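Local coordinates for protein N-acetylmuramoyl-L-alanine amidase (PDB 6SRT) that probably cleaves the amide bond between N-acetylmuramic acid and L-alanine in bacterial cell-wall peptidoglycan, as a zinc-dependent endolysin amidase, at residues 42-47 and 136-141. Residues are numbered along the deposited sequence; the frame is centred on the assembly and turned at random. Where two conformers were deposited one is given.
Sequences NMIVYH and YNITDL. With ZN (zinc ion), chain B.
Ile44 and Leu141 sit next to each other on parallel strands and send their side chains the same way, alongside one another, with Ile44 CD1 3.8 Å from Leu141 CD2. The other methyl of Leu141, CD1, reaches the hydroxyl end of Tyr46, while its CB lies at the ring edge, near the ring plane and 4.2 Å from Tyr46 CE2. Ile44 CG2 lies over one face of that ring, offset toward its rim; the side-chain torsion (CG2 anti to the backbone N, CG1 at chi1 -66°) turns it along its own strand, leaving CG1 and CD1 for the neighbours. Tyr46 OH hydrogen-bonds Ser129 of helix 119-136, whose Leu132 and Met133 pack on Ile44 from the same layer. Ile138, still in the loop before the strand, lays its CG2 branch against the backbone of Asn42 and Met43 and comes 4.2 Å from Ile44 CG1.

On the other sheet face Met43 and Asp140 also run side by side, with Met43 CG 4.1 Å from Asp140 OD2, while OD1 of the same carboxylate forms a salt bridge with Lys142.

The backbones are joined by Ile44 N to Asp140 O, 3.0 Å with a nearly straight N-H...O angle of 161°. Toward the start of the pairing, water bridges the gap: one molecule links Asn42 O to Thr139 N, and a second lies between Asn42 O and Asp140 OD2, bridging the two.

Strand 140-143 is the edge strand of the sheet, parallel to strand 43-48, which delivers His47 ND1 to the zinc ion, while His144, just beyond 140-143, and Cys152 supply further ligands: the metal site of the Amidase_2/PGRP fold, a mixed sheet backed by helices.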
ATOM      1  N   ASN A  42      12.125   5.074   2.348  1.00 11.06           N
ATOM      2  CA  ASN A  42      12.167   5.894   3.560  1.00 11.49           C
ATOM      3  C   ASN A  42      10.805   6.491   3.869  1.00 11.07           C
ATOM      4  O   ASN A  42      10.711   7.408   4.709  1.00 12.81           O
ATOM      5  CB  ASN A  42      13.289   6.885   3.541  1.00 11.78           C
ATOM      6  CG  ASN A  42      13.105   7.939   2.464  1.00 13.99           C
ATOM      7  OD1 ASN A  42      12.067   8.052   1.828  1.00 14.04           O
ATOM      8  ND2 ASN A  42      14.143   8.751   2.256  1.00 20.64           N
ATOM      9  N   MET A  43       9.740   5.980   3.243  0.50 10.45           N
ATOM     10  CA  MET A  43       8.361   6.551   3.292  0.50 10.05           C
ATOM     11  C   MET A  43       7.414   5.372   3.125  0.50  9.65           C
ATOM     12  O   MET A  43       7.743   4.388   2.439  0.50 10.25           O
ATOM     13  CB  MET A  43       8.179   7.593   2.184  0.50 11.31           C
ATOM     14  CG  MET A  43       6.905   8.334   2.265  0.50 11.05           C
ATOM     15  SD  MET A  43       6.712   9.308   0.738  0.50 11.58           S
ATOM     16  CE  MET A  43       7.914  10.585   1.102  0.50 14.14           C
ATOM     17  N   ILE A  44       6.225   5.481   3.752  1.00 10.13           N
ATOM     18  CA  ILE A  44       5.078   4.638   3.447  1.00  9.56           C
ATOM     19  C   ILE A  44       3.950   5.573   2.981  1.00 10.46           C
ATOM     20  O   ILE A  44       3.700   6.577   3.622  1.00 11.48           O
ATOM     21  CB  ILE A  44       4.630   3.833   4.670  1.00 10.78           C
ATOM     22  CG1 ILE A  44       5.668   2.833   5.083  1.00 12.42           C
ATOM     23  CG2 ILE A  44       3.268   3.196   4.459  1.00 13.84           C
ATOM     24  CD1 ILE A  44       5.478   2.297   6.442  1.00 14.78           C
ATOM     25  N   VAL A  45       3.355   5.219   1.859  1.00  9.75           N
ATOM     26  CA  VAL A  45       2.240   5.982   1.244  1.00  9.81           C
ATOM     27  C   VAL A  45       0.983   5.106   1.221  1.00  9.63           C
ATOM     28  O   VAL A  45       1.011   3.959   0.707  1.00  9.91           O
ATOM     29  CB  VAL A  45       2.560   6.477  -0.167  1.00  9.82           C
ATOM     30  CG1 VAL A  45       1.382   7.222  -0.764  1.00 11.22           C
ATOM     31  CG2 VAL A  45       3.787   7.360  -0.188  1.00 11.35           C
ATOM     32  N   TYR A  46      -0.109   5.658   1.782  1.00  9.33           N
ATOM     33  CA  TYR A  46      -1.394   4.959   1.852  1.00 10.09           C
ATOM     34  C   TYR A  46      -2.312   5.369   0.699  1.00  9.90           C
ATOM     35  O   TYR A  46      -2.433   6.545   0.348  1.00 10.20           O
ATOM     36  CB  TYR A  46      -2.121   5.255   3.170  1.00 10.06           C
ATOM     37  CG  TYR A  46      -1.345   4.819   4.394  1.00 10.09           C
ATOM     38  CD1 TYR A  46      -1.321   3.499   4.741  1.00 10.51           C
ATOM     39  CD2 TYR A  46      -0.640   5.688   5.186  1.00 13.21           C
ATOM     40  CE1 TYR A  46      -0.595   3.011   5.817  1.00 10.70           C
ATOM     41  CE2 TYR A  46       0.028   5.255   6.285  1.00 15.16           C
ATOM     42  CZ  TYR A  46       0.098   3.911   6.593  1.00 12.09           C
ATOM     43  OH  TYR A  46       0.883   3.566   7.670  1.00 14.64           O
ATOM     44  N   HIS A  47      -2.970   4.339   0.146  1.00  9.27           N
ATOM     45  CA  HIS A  47      -3.882   4.432  -1.008  1.00  9.57           C
ATOM     46  C   HIS A  47      -5.216   3.774  -0.714  1.00 10.06           C
ATOM     47  O   HIS A  47      -5.283   2.877   0.113  1.00 10.10           O
ATOM     48  CB  HIS A  47      -3.276   3.748  -2.200  1.00  9.20           C
ATOM     49  CG  HIS A  47      -1.973   4.316  -2.659  1.00  9.83           C
ATOM     50  ND1 HIS A  47      -1.950   5.332  -3.587  1.00 10.73           N
ATOM     51  CD2 HIS A  47      -0.705   3.992  -2.355  1.00 10.21           C
ATOM     52  CE1 HIS A  47      -0.683   5.619  -3.849  1.00 11.29           C
ATOM     53  NE2 HIS A  47       0.100   4.851  -3.073  1.00 11.02           N
ATOM     54  N   TYR A 136      12.677  -1.394   8.136  1.00 11.12           N
ATOM     55  CA  TYR A 136      13.394  -0.472   7.265  1.00 11.48           C
ATOM     56  C   TYR A 136      13.792   0.872   7.914  1.00 12.08           C
ATOM     57  O   TYR A 136      14.391   1.745   7.262  1.00 13.72           O
ATOM     58  CB  TYR A 136      12.621  -0.260   5.960  1.00 11.50           C
ATOM     59  CG  TYR A 136      12.503  -1.545   5.166  1.00 11.27           C
ATOM     60  CD1 TYR A 136      13.568  -2.021   4.455  1.00 13.81           C
ATOM     61  CD2 TYR A 136      11.354  -2.298   5.159  1.00 11.59           C
ATOM     62  CE1 TYR A 136      13.474  -3.218   3.762  1.00 15.90           C
ATOM     63  CE2 TYR A 136      11.222  -3.481   4.464  1.00 12.50           C
ATOM     64  CZ  TYR A 136      12.307  -3.931   3.745  1.00 14.62           C
ATOM     65  OH  TYR A 136      12.210  -5.098   3.035  1.00 15.92           O
ATOM     66  N   ASN A 137      13.459   1.033   9.216  1.00 12.24           N
ATOM     67  CA  ASN A 137      13.729   2.283   9.958  1.00 13.94           C
ATOM     68  C   ASN A 137      13.009   3.451   9.301  1.00 13.11           C
ATOM     69  O   ASN A 137      13.583   4.477   9.072  1.00 15.97           O
ATOM     70  CB  ASN A 137      15.229   2.548  10.085  1.00 16.10           C
ATOM     71  CG  ASN A 137      15.527   3.566  11.132  1.00 19.85           C
ATOM     72  OD1 ASN A 137      14.951   3.563  12.174  1.00 29.94           O
ATOM     73  ND2 ASN A 137      16.503   4.366  10.879  1.00 26.59           N
ATOM     74  N   ILE A 138      11.713   3.261   9.045  1.00 13.23           N
ATOM     75  CA  ILE A 138      10.862   4.303   8.434  1.00 12.89           C
ATOM     76  C   ILE A 138      10.037   4.955   9.526  1.00 11.73           C
ATOM     77  O   ILE A 138       9.382   4.264  10.329  1.00 13.78           O
ATOM     78  CB  ILE A 138       9.955   3.678   7.341  1.00 12.22           C
ATOM     79  CG1 ILE A 138      10.837   3.165   6.188  1.00 13.38           C
ATOM     80  CG2 ILE A 138       8.970   4.712   6.834  1.00 13.25           C
ATOM     81  CD1 ILE A 138      10.070   2.357   5.154  1.00 14.12           C
ATOM     82  N   THR A 139      10.037   6.302   9.504  1.00 13.99           N
ATOM     83  CA  THR A 139       9.193   7.152  10.373  1.00 17.78           C
ATOM     84  C   THR A 139       8.214   8.046   9.588  1.00 16.70           C
ATOM     85  O   THR A 139       7.339   8.627  10.207  1.00 24.01           O
ATOM     86  CB  THR A 139      10.105   7.973  11.288  1.00 22.43           C
ATOM     87  OG1 THR A 139      10.953   8.759  10.447  1.00 25.94           O
ATOM     88  CG2 THR A 139      10.878   7.098  12.241  1.00 28.35           C
ATOM     89  N   ASP A 140       8.349   8.134   8.277  1.00 14.28           N
ATOM     90  CA  ASP A 140       7.602   9.049   7.444  1.00 14.77           C
ATOM     91  C   ASP A 140       6.392   8.354   6.804  1.00 12.25           C
ATOM     92  O   ASP A 140       6.588   7.506   5.915  1.00 13.82           O
ATOM     93  CB  ASP A 140       8.492   9.600   6.362  1.00 14.73           C
ATOM     94  CG  ASP A 140       7.902  10.710   5.558  1.00 17.11           C
ATOM     95  OD1 ASP A 140       6.789  11.149   5.858  1.00 20.41           O
ATOM     96  OD2 ASP A 140       8.580  11.188   4.619  1.00 20.28           O
ATOM     97  N   LEU A 141       5.219   8.653   7.311  1.00 12.19           N
ATOM     98  CA  LEU A 141       3.931   8.155   6.835  1.00 11.57           C
ATOM     99  C   LEU A 141       3.221   9.243   6.090  1.00 12.35           C
ATOM    100  O   LEU A 141       3.098  10.374   6.608  1.00 14.64           O
ATOM    101  CB  LEU A 141       3.038   7.648   7.972  1.00 12.38           C
ATOM    102  CG  LEU A 141       3.624   6.608   8.902  1.00 16.66           C
ATOM    103  CD1 LEU A 141       2.614   6.064   9.885  1.00 16.90           C
ATOM    104  CD2 LEU A 141       4.321   5.474   8.247  1.00 17.90           C
TER
HETATM  105 ZN    ZN B 201      -3.476   6.449  -4.394  0.80 11.54          ZN
HETATM  106  O   HOH W   1      11.407   7.645   7.378  1.00 17.65           O
HETATM  107  O   HOH W   2      10.888  10.188   3.977  1.00 21.48           O